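Local coordinates for transcriptional regulator, TetR family (Legionella pneumophila subsp. pneumophila str. Philadelphia 1, PDB 3ON4), which probably binds DNA as a dimeric, all-helical transcriptional regulator of the TetR family, at residues E55-G58 / V59-S63; Q117-P120 / V121-N125; I40-T44 / A45-Y49; L153-A156 / K157-S161. All blocks are in the same frame, centred on the assembly; numbering follows the deposited sequence.

Contact 1 of 4, residues E55-G58 / V59-S63; sequences EDLG and VAVIS
Leu57 and Val61 sit one turn apart on helix 54-77 and meet by single methyl groups as the two side chains pass at a slant. With CG anti to the backbone N (chi1 175°), Leu57 lays CD1 toward the following turn, 3.7 Å from CG2 of Val61. On Val61 the branch beside the backbone N, CG2, is the one that faces the preceding turn, where it also lies 3.2 Å from Leu57 O. The same placing recurs round the helix: CG2 of Val59 is 3.4 Å from Glu55 O. Gly58 has no side chain, and CG1 of Ile62 rests on its carbonyl oxygen, 3.4 Å from Gly58 O.

Beneath these groups the helical bonds are regular. Val61 N donates to Leu57 O at 2.8 Å, and Val59 N reaches Glu55 O at 3.0 Å with a nearly straight N-H...O angle of 170°. The donor of the longer bond, Ala60 N to Asp56 O at 3.2 Å, is tilted 31° from the carbonyl plane. Outside the stretch, Leu57 packs on Ile15 and Ala19 of helix 11-26, whereas Val59 and Ile62 rest on Ile123 of helix 121-144. The carboxylate of Glu55 is hydrogen-bonded to Ser122 OG, and that of Asp56 to Ser53 N.

As in other TetR proteins, this helix joins the DNA-binding part to the C-terminal domain. Its chemistry is divided accordingly: apolar side chains pack it against helices of both parts, the carbonyls of 55-58 each accept an amide one turn on, and the acidic groups bond to residues beyond the stretch.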
loop_
_atom_site.group_PDB
_atom_site.type_symbol
_atom_site.label_atom_id
_atom_site.label_comp_id
_atom_site.label_asym_id
_atom_site.label_seq_id
_atom_site.Cartn_x
_atom_site.Cartn_y
_atom_site.Cartn_z
ATOM N N GLU A 55 14.750 -4.759 14.997
ATOM C CA GLU A 55 14.858 -5.640 13.830
ATOM C C GLU A 55 14.491 -7.086 14.150
ATOM O O GLU A 55 13.766 -7.731 13.373
ATOM C CB GLU A 55 16.276 -5.586 13.240
ATOM C CG GLU A 55 16.582 -6.575 12.111
ATOM C CD GLU A 55 17.998 -6.415 11.534
ATOM O OE1 GLU A 55 18.708 -5.417 11.836
ATOM O OE2 GLU A 55 18.404 -7.297 10.761
ATOM N N ASP A 56 15.003 -7.590 15.268
ATOM C CA ASP A 56 14.700 -8.953 15.700
ATOM C C ASP A 56 13.203 -9.193 15.860
ATOM O O ASP A 56 12.699 -10.260 15.502
ATOM C CB ASP A 56 15.412 -9.282 17.006
ATOM C CG ASP A 56 16.926 -9.313 16.856
ATOM O OD1 ASP A 56 17.421 -9.987 15.952
ATOM O OD2 ASP A 56 17.612 -8.667 17.657
ATOM N N LEU A 57 12.505 -8.192 16.403
ATOM C CA LEU A 57 11.063 -8.295 16.595
ATOM C C LEU A 57 10.382 -8.244 15.232
ATOM O O LEU A 57 9.490 -9.060 14.964
ATOM C CB LEU A 57 10.541 -7.193 17.515
ATOM C CG LEU A 57 9.025 -7.110 17.704
ATOM C CD1 LEU A 57 8.487 -8.435 18.258
ATOM C CD2 LEU A 57 8.667 -5.937 18.644
ATOM N N GLY A 58 10.797 -7.316 14.367
ATOM C CA GLY A 58 10.223 -7.233 13.032
ATOM C C GLY A 58 10.286 -8.573 12.280
ATOM O O GLY A 58 9.294 -9.028 11.718
ATOM N N VAL A 59 11.455 -9.198 12.262
ATOM C CA VAL A 59 11.656 -10.487 11.594
ATOM C C VAL A 59 10.720 -11.552 12.171
ATOM O O VAL A 59 10.062 -12.305 11.437
ATOM C CB VAL A 59 13.127 -10.939 11.721
ATOM C CG1 VAL A 59 13.311 -12.434 11.378
ATOM C CG2 VAL A 59 14.029 -10.065 10.850
ATOM N N ALA A 60 10.674 -11.610 13.491
ATOM C CA ALA A 60 9.878 -12.605 14.189
ATOM C C ALA A 60 8.354 -12.398 13.971
ATOM O O ALA A 60 7.618 -13.368 13.779
ATOM C CB ALA A 60 10.241 -12.613 15.709
ATOM N N VAL A 61 7.894 -11.146 13.960
ATOM C CA VAL A 61 6.483 -10.842 13.720
ATOM C C VAL A 61 6.074 -11.294 12.305
ATOM O O VAL A 61 5.054 -11.955 12.129
ATOM C CB VAL A 61 6.183 -9.325 13.875
ATOM C CG1 VAL A 61 4.769 -8.992 13.347
ATOM C CG2 VAL A 61 6.332 -8.912 15.342
ATOM N N ILE A 62 6.882 -10.972 11.303
ATOM C CA ILE A 62 6.496 -11.326 9.929
ATOM C C ILE A 62 6.544 -12.844 9.770
ATOM O O ILE A 62 5.657 -13.425 9.165
ATOM C CB ILE A 62 7.349 -10.684 8.841
ATOM C CG1 ILE A 62 7.338 -9.174 8.944
ATOM C CG2 ILE A 62 6.796 -11.089 7.441
ATOM C CD1 ILE A 62 8.525 -8.488 8.211
ATOM N N SER A 63 7.568 -13.483 10.333
ATOM C CA SER A 63 7.696 -14.926 10.241
ATOM C C SER A 63 6.485 -15.662 10.867
ATOM O O SER A 63 5.921 -16.584 10.259
ATOM C CB SER A 63 9.025 -15.383 10.865
ATOM O OG SER A 63 9.194 -16.783 10.750
#

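Contact 2 of 4, residues Q117-P120 / V121-N125; sequences QSLP and VSIQN
Pro120 stands at the N-cap of helix 121-144, and its carbonyl oxygen opens the helical bonding by accepting Gln124 N at 3.1 Å, in the carbonyl plane and almost straight (175°), while Ile123 N adds a weak bond at 3.0 Å. Leu119, Pro120 and Gln117 bring side chains to the first turn.

Ile123 receives two of them. Its CG2 branch lies 3.8 Å from CD1 of Leu119, the side chains crossing at about a right angle, and its CD1 is 4.0 Å from CD of Pro120, here with the ring and the isoleucine running side by side in the same direction. This apolar group is closed in by Phe112 of helix 108-115 and by Tyr28, which touches both Leu119 and Ile123.

Two glutamines meet at the polar side of the contact. Gln124 runs extended beyond CG, back along Leu119, and brings NE2 to the carbonyl oxygen of Phe116. The Gln117 chain bends at chi2 (-61°), which brings its amide toward that of Gln124. The two amide planes come out almost parallel, 4° apart, but OE1 of Gln117 and NE2 of Gln124 stay 4.0 Å from each other. A water joins them, donating to Gln117 OE1 at 2.9 Å and accepting from Gln124 NE2 at 3.0 Å. Gln117 also packs on Asp26 of the second subunit.

The sodium ion bound at Ser114 and Asp115 lies about 9 Å from the Leu119 side chain. The chemistry implies a helix start fixed twice over, by an apolar seat under Ile123 and by the Gln124 amide, whose NE2 has both a backbone carbonyl and a water as acceptors.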
loop_
_atom_site.group_PDB
_atom_site.type_symbol
_atom_site.label_atom_id
_atom_site.label_comp_id
_atom_site.label_asym_id
_atom_site.label_seq_id
_atom_site.Cartn_x
_atom_site.Cartn_y
_atom_site.Cartn_z
ATOM N N GLN A 117 11.936 0.231 1.774
ATOM C CA GLN A 117 13.257 0.830 1.611
ATOM C C GLN A 117 13.886 1.287 2.942
ATOM O O GLN A 117 15.101 1.439 3.027
ATOM C CB GLN A 117 13.210 1.984 0.631
ATOM C CG GLN A 117 12.880 1.567 -0.786
ATOM C CD GLN A 117 13.921 0.606 -1.343
ATOM O OE1 GLN A 117 13.847 -0.587 -1.117
ATOM N NE2 GLN A 117 14.874 1.129 -2.079
ATOM N N SER A 118 13.069 1.464 3.978
ATOM C CA SER A 118 13.569 1.889 5.279
ATOM C C SER A 118 13.953 0.696 6.172
ATOM O O SER A 118 14.522 0.896 7.257
ATOM C CB SER A 118 12.512 2.746 6.010
ATOM O OG SER A 118 11.472 1.929 6.556
ATOM N N LEU A 119 13.639 -0.520 5.728
ATOM C CA LEU A 119 13.784 -1.719 6.562
ATOM C C LEU A 119 15.161 -2.369 6.454
ATOM O O LEU A 119 15.787 -2.340 5.410
ATOM C CB LEU A 119 12.735 -2.764 6.178
ATOM C CG LEU A 119 11.258 -2.372 6.216
ATOM C CD1 LEU A 119 10.381 -3.482 5.608
ATOM C CD2 LEU A 119 10.825 -2.061 7.646
ATOM N N PRO A 120 15.629 -2.987 7.542
ATOM C CA PRO A 120 16.781 -3.851 7.426
ATOM C C PRO A 120 16.516 -4.987 6.427
ATOM O O PRO A 120 15.371 -5.405 6.248
ATOM C CB PRO A 120 16.947 -4.397 8.844
ATOM C CG PRO A 120 16.327 -3.360 9.711
ATOM C CD PRO A 120 15.177 -2.846 8.943
ATOM N N VAL A 121 17.572 -5.484 5.803
ATOM C CA VAL A 121 17.432 -6.509 4.771
ATOM C C VAL A 121 16.755 -7.791 5.306
ATOM O O VAL A 121 15.959 -8.429 4.601
ATOM C CB VAL A 121 18.799 -6.860 4.149
ATOM C CG1 VAL A 121 18.697 -8.096 3.268
ATOM C CG2 VAL A 121 19.346 -5.647 3.372
ATOM N N SER A 122 17.042 -8.160 6.555
ATOM C CA SER A 122 16.383 -9.338 7.135
ATOM C C SER A 122 14.854 -9.215 7.068
ATOM O O SER A 122 14.144 -10.179 6.761
ATOM C CB SER A 122 16.828 -9.555 8.581
ATOM O OG SER A 122 16.441 -8.436 9.376
ATOM N N ILE A 123 14.333 -8.027 7.323
ATOM C CA ILE A 123 12.887 -7.849 7.328
ATOM C C ILE A 123 12.362 -7.811 5.894
ATOM O O ILE A 123 11.304 -8.386 5.584
ATOM C CB ILE A 123 12.487 -6.592 8.123
ATOM C CG1 ILE A 123 12.935 -6.748 9.598
ATOM C CG2 ILE A 123 11.007 -6.353 8.065
ATOM C CD1 ILE A 123 12.617 -5.511 10.459
ATOM N N GLN A 124 13.077 -7.101 5.031
ATOM C CA GLN A 124 12.769 -7.090 3.598
ATOM C C GLN A 124 12.587 -8.508 3.058
ATOM O O GLN A 124 11.599 -8.804 2.385
ATOM C CB GLN A 124 13.891 -6.400 2.809
ATOM C CG GLN A 124 13.965 -4.900 3.000
ATOM C CD GLN A 124 15.035 -4.268 2.136
ATOM O OE1 GLN A 124 15.962 -4.942 1.690
ATOM N NE2 GLN A 124 14.932 -2.979 1.926
ATOM N N ASN A 125 13.552 -9.375 3.351
ATOM C CA ASN A 125 13.520 -10.761 2.881
ATOM C C ASN A 125 12.317 -11.557 3.451
ATOM O O ASN A 125 11.679 -12.340 2.737
ATOM C CB ASN A 125 14.881 -11.455 3.120
ATOM C CG ASN A 125 15.980 -10.912 2.198
ATOM O OD1 ASN A 125 15.732 -10.035 1.365
ATOM N ND2 ASN A 125 17.191 -11.416 2.353
HETATM O O HOH W 1 16.392 -1.658 -0.397
#

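Contact 3 of 4, residues I40-T44 / A45-Y49; sequences INIKT and ASIHY
The carbonyl oxygen of Thr44 is approached by three groups of the following turn. His48 N donates to it at 3.3 Å, in the carbonyl plane and nearly straight (167°), Ile47 N adds a weak bond at 3.1 Å, and CD2 of His48 comes within 3.3 Å, with the oxygen oblique to the imidazole ring. The Thr44 and His48 side chains run alongside each other in the same direction, CG2 of the threonine lying 3.8 Å from NE2.

One residue earlier, Lys43 O takes Ser46 N at 2.9 Å, a bond whose donor stands well above the carbonyl plane. A water accepts from Lys43 N at 3.0 Å and is also hydrogen-bonded to Ser46 OG.

These residues form the turn and most of the second helix of the predicted helix-turn-helix, the helix that in TetR relatives reads the DNA major groove. On its inner side Ile42 and Ile47 cross at about a right angle. The Ile42 chain sets CG1 between the backbone N and the carbonyl carbon (chi1 63°), which carries CD1 to within 3.8 Å of Ile47 CG1. Ile42 continues onto Ile15 of helix 11-26, and Ile47 onto Phe33 and Ile36 of helix 33-40. The ring of Phe33 also meets that of His48, their planes about 55° apart.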
loop_
_atom_site.group_PDB
_atom_site.type_symbol
_atom_site.label_atom_id
_atom_site.label_comp_id
_atom_site.label_asym_id
_atom_site.label_seq_id
_atom_site.Cartn_x
_atom_site.Cartn_y
_atom_site.Cartn_z
ATOM N N ILE A 40 0.822 -3.662 27.358
ATOM C CA ILE A 40 0.615 -4.928 28.069
ATOM C C ILE A 40 1.269 -4.959 29.457
ATOM O O ILE A 40 1.343 -6.014 30.104
ATOM C CB ILE A 40 1.026 -6.143 27.194
ATOM C CG1 ILE A 40 2.516 -6.108 26.825
ATOM C CG2 ILE A 40 0.154 -6.180 25.915
ATOM C CD1 ILE A 40 3.060 -7.434 26.241
ATOM N N ASN A 41 1.721 -3.793 29.915
ATOM C CA ASN A 41 2.230 -3.606 31.263
ATOM C C ASN A 41 3.358 -4.571 31.646
ATOM O O ASN A 41 3.281 -5.245 32.662
ATOM C CB ASN A 41 1.072 -3.648 32.282
ATOM C CG ASN A 41 0.096 -2.492 32.102
ATOM O OD1 ASN A 41 0.460 -1.428 31.561
ATOM N ND2 ASN A 41 -1.153 -2.676 32.570
ATOM N N ILE A 42 4.394 -4.615 30.811
ATOM C CA ILE A 42 5.670 -5.301 31.116
ATOM C C ILE A 42 6.806 -4.278 31.023
ATOM O O ILE A 42 6.620 -3.181 30.512
ATOM C CB ILE A 42 5.948 -6.516 30.153
ATOM C CG1 ILE A 42 6.103 -6.031 28.705
ATOM C CG2 ILE A 42 4.833 -7.577 30.306
ATOM C CD1 ILE A 42 6.382 -7.108 27.662
ATOM N N LYS A 43 7.980 -4.628 31.545
ATOM C CA LYS A 43 9.142 -3.730 31.488
ATOM C C LYS A 43 9.681 -3.691 30.067
ATOM O O LYS A 43 9.692 -4.720 29.392
ATOM C CB LYS A 43 10.217 -4.203 32.454
ATOM C CG LYS A 43 9.761 -4.222 33.918
ATOM C CD LYS A 43 10.786 -4.877 34.852
ATOM C CE LYS A 43 10.184 -5.128 36.229
ATOM N NZ LYS A 43 11.151 -5.709 37.193
ATOM N N THR A 44 10.102 -2.506 29.602
ATOM C CA THR A 44 10.680 -2.364 28.254
ATOM C C THR A 44 11.882 -3.293 28.154
ATOM O O THR A 44 12.175 -3.837 27.096
ATOM C CB THR A 44 11.080 -0.890 27.943
ATOM O OG1 THR A 44 9.921 -0.048 28.063
ATOM C CG2 THR A 44 11.662 -0.741 26.529
ATOM N N ALA A 45 12.558 -3.504 29.280
ATOM C CA ALA A 45 13.718 -4.392 29.338
ATOM C C ALA A 45 13.368 -5.865 29.058
ATOM O O ALA A 45 14.223 -6.613 28.571
ATOM C CB ALA A 45 14.430 -4.251 30.700
ATOM N N SER A 46 12.131 -6.279 29.366
ATOM C CA SER A 46 11.656 -7.642 29.067
ATOM C C SER A 46 11.428 -7.832 27.553
ATOM O O SER A 46 11.456 -8.953 27.051
ATOM C CB SER A 46 10.355 -7.967 29.838
ATOM O OG SER A 46 10.602 -7.988 31.253
ATOM N N ILE A 47 11.196 -6.743 26.830
ATOM C CA ILE A 47 11.057 -6.820 25.368
ATOM C C ILE A 47 12.438 -7.026 24.741
ATOM O O ILE A 47 12.620 -7.960 23.943
ATOM C CB ILE A 47 10.336 -5.604 24.787
ATOM C CG1 ILE A 47 8.974 -5.415 25.497
ATOM C CG2 ILE A 47 10.154 -5.758 23.250
ATOM C CD1 ILE A 47 8.251 -4.138 25.149
ATOM N N HIS A 48 13.413 -6.195 25.152
ATOM C CA HIS A 48 14.798 -6.290 24.677
ATOM C C HIS A 48 15.384 -7.665 24.969
ATOM O O HIS A 48 16.248 -8.161 24.242
ATOM C CB HIS A 48 15.676 -5.213 25.317
ATOM C CG HIS A 48 15.385 -3.827 24.829
ATOM N ND1 HIS A 48 15.776 -3.373 23.586
ATOM C CD2 HIS A 48 14.766 -2.785 25.432
ATOM C CE1 HIS A 48 15.404 -2.111 23.446
ATOM N NE2 HIS A 48 14.784 -1.733 24.549
ATOM N N TYR A 49 14.900 -8.276 26.040
ATOM C CA TYR A 49 15.316 -9.607 26.448
ATOM C C TYR A 49 15.078 -10.644 25.344
ATOM O O TYR A 49 15.988 -11.361 24.941
ATOM C CB TYR A 49 14.542 -9.996 27.705
ATOM C CG TYR A 49 15.016 -11.259 28.331
ATOM C CD1 TYR A 49 14.535 -12.483 27.899
ATOM C CD2 TYR A 49 15.953 -11.235 29.350
ATOM C CE1 TYR A 49 14.967 -13.648 28.456
ATOM C CE2 TYR A 49 16.407 -12.408 29.926
ATOM C CZ TYR A 49 15.909 -13.606 29.470
ATOM O OH TYR A 49 16.334 -14.758 30.038
HETATM O O HOH W 2 8.132 -7.357 32.799
#

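Contact 4 of 4, residues L153-A156 / K157-S161; sequences LSLA and KQIIS
Lys157 lies alongside Leu153, both side chains pointing the same way, and the extended lysine runs beside the leucine, NZ ending 3.9 Å from Leu153 CG. Its backbone N donates to Leu153 O at 3.0 Å, the first of four successive i to i+4 bonds that join the two segments. The ammonium group goes on to the second subunit, where it forms a salt bridge with Asp175 and a cation-pi contact with Phe178.

Gln158 comes next and crosses Leu155 at about a right angle, OE1 sitting 3.6 Å from CD1 of the leucine. The same OE1 accepts from a water at 2.9 Å, and that water is hydrogen-bonded to Ser154 OG at 2.7 Å. The other end of the amide, NE2, bonds to the carbonyl of Gly181 of the second subunit, so the amide has partners at both ends.

This face belongs to the dimer interface. In TetR proteins two C-terminal helices of each subunit commonly pair as a four-helix bundle, and the partners found here, on helices 149-173 and 177-189 of the second subunit and the turn between them, are consistent with that.

Ile159 turns back into its own subunit. CG1, placed beside the backbone N (chi1 -72°), lies 3.2 Å from Leu155 O, and the Ile159 and Leu155 side chains pass at a slant, with CD1 of Ile159 near CG of Leu155; both residues pack on Phe185 of the same chain. Ile160 sets CG2 3.6 Å from Ala156 O and packs on Leu169 of the second subunit. At Ser161 the side chain folds back to its own helix: OG donates to Lys157 O at 2.7 Å, while Ser161 N reaches the same oxygen from the opposite face of the carbonyl plane.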
loop_
_atom_site.group_PDB
_atom_site.type_symbol
_atom_site.label_atom_id
_atom_site.label_comp_id
_atom_site.label_asym_id
_atom_site.label_seq_id
_atom_site.Cartn_x
_atom_site.Cartn_y
_atom_site.Cartn_z
ATOM N N LEU A 153 -0.349 -17.015 -13.002
ATOM C CA LEU A 153 0.583 -16.107 -12.343
ATOM C C LEU A 153 0.133 -14.656 -12.502
ATOM O O LEU A 153 0.211 -13.891 -11.549
ATOM C CB LEU A 153 1.988 -16.300 -12.920
ATOM C CG LEU A 153 3.201 -15.915 -12.074
ATOM C CD1 LEU A 153 3.144 -16.495 -10.634
ATOM C CD2 LEU A 153 4.479 -16.386 -12.814
ATOM N N SER A 154 -0.304 -14.277 -13.709
ATOM C CA SER A 154 -0.775 -12.927 -13.984
ATOM C C SER A 154 -2.008 -12.593 -13.138
ATOM O O SER A 154 -2.100 -11.502 -12.533
ATOM C CB SER A 154 -1.102 -12.744 -15.478
ATOM O OG SER A 154 -1.673 -11.448 -15.711
ATOM N N LEU A 155 -2.954 -13.528 -13.079
ATOM C CA LEU A 155 -4.178 -13.298 -12.302
ATOM C C LEU A 155 -3.884 -13.313 -10.798
ATOM O O LEU A 155 -4.464 -12.526 -10.038
ATOM C CB LEU A 155 -5.247 -14.345 -12.649
ATOM C CG LEU A 155 -6.659 -14.185 -12.070
ATOM C CD1 LEU A 155 -7.188 -12.777 -12.236
ATOM C CD2 LEU A 155 -7.650 -15.202 -12.733
ATOM N N ALA A 156 -3.006 -14.218 -10.365
ATOM C CA ALA A 156 -2.610 -14.247 -8.963
ATOM C C ALA A 156 -2.051 -12.863 -8.570
ATOM O O ALA A 156 -2.386 -12.326 -7.533
ATOM C CB ALA A 156 -1.569 -15.362 -8.715
ATOM N N LYS A 157 -1.206 -12.290 -9.418
ATOM C CA LYS A 157 -0.620 -10.974 -9.131
ATOM C C LYS A 157 -1.634 -9.829 -9.184
ATOM O O LYS A 157 -1.525 -8.901 -8.398
ATOM C CB LYS A 157 0.588 -10.711 -10.033
ATOM C CG LYS A 157 1.754 -11.677 -9.692
ATOM C CD LYS A 157 2.948 -11.520 -10.565
ATOM C CE LYS A 157 4.052 -12.479 -10.105
ATOM N NZ LYS A 157 5.152 -12.656 -11.081
ATOM N N GLN A 158 -2.632 -9.905 -10.069
ATOM C CA GLN A 158 -3.686 -8.893 -10.090
ATOM C C GLN A 158 -4.510 -8.951 -8.813
ATOM O O GLN A 158 -4.870 -7.919 -8.208
ATOM C CB GLN A 158 -4.610 -9.080 -11.302
ATOM C CG GLN A 158 -4.056 -8.594 -12.618
ATOM C CD GLN A 158 -5.034 -8.889 -13.744
ATOM O OE1 GLN A 158 -5.563 -9.995 -13.814
ATOM N NE2 GLN A 158 -5.297 -7.910 -14.602
ATOM N N ILE A 159 -4.808 -10.177 -8.387
ATOM C CA ILE A 159 -5.639 -10.361 -7.237
ATOM C C ILE A 159 -4.956 -9.787 -6.001
ATOM O O ILE A 159 -5.585 -9.038 -5.259
ATOM C CB ILE A 159 -5.992 -11.839 -6.983
ATOM C CG1 ILE A 159 -6.983 -12.345 -8.031
ATOM C CG2 ILE A 159 -6.623 -12.014 -5.581
ATOM C CD1 ILE A 159 -7.098 -13.874 -8.022
ATOM N N ILE A 160 -3.688 -10.125 -5.768
ATOM C CA ILE A 160 -3.022 -9.644 -4.546
ATOM C C ILE A 160 -2.796 -8.137 -4.623
ATOM O O ILE A 160 -2.868 -7.461 -3.601
ATOM C CB ILE A 160 -1.716 -10.448 -4.170
ATOM C CG1 ILE A 160 -1.202 -10.082 -2.748
ATOM C CG2 ILE A 160 -0.634 -10.260 -5.182
ATOM C CD1 ILE A 160 -2.261 -10.064 -1.607
ATOM N N SER A 161 -2.534 -7.609 -5.817
ATOM C CA SER A 161 -2.415 -6.156 -5.987
ATOM C C SER A 161 -3.726 -5.471 -5.607
ATOM O O SER A 161 -3.734 -4.459 -4.887
ATOM C CB SER A 161 -2.040 -5.802 -7.426
ATOM O OG SER A 161 -0.806 -6.409 -7.776
HETATM O O HOH W 3 -4.337 -11.562 -15.911
#

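How the contacts relate
Contacts 1, 2 and 4 are partly buried; contact 3 alone is a surface contact, about 25 Å from the chain centre. Contacts 1 and 4 lie wholly within long helices, contact 1 in the opening turns of helix 54-77, whereas in contacts 2 and 3 a loop enters a helix. Contacts 1 and 2 touch directly, with centres 10 Å apart: CD1 of Ile62 packs on CG2 of Ile123 at 3.3 Å, tying helix 54-77 to the start of helix 121-144. Contact 3 precedes contact 1 in the DNA-binding part but does not touch it. Contact 4 reaches the second subunit through a salt bridge and a hydrogen bond; contact 2 touches it by packing, and contacts 1 and 3 not at all.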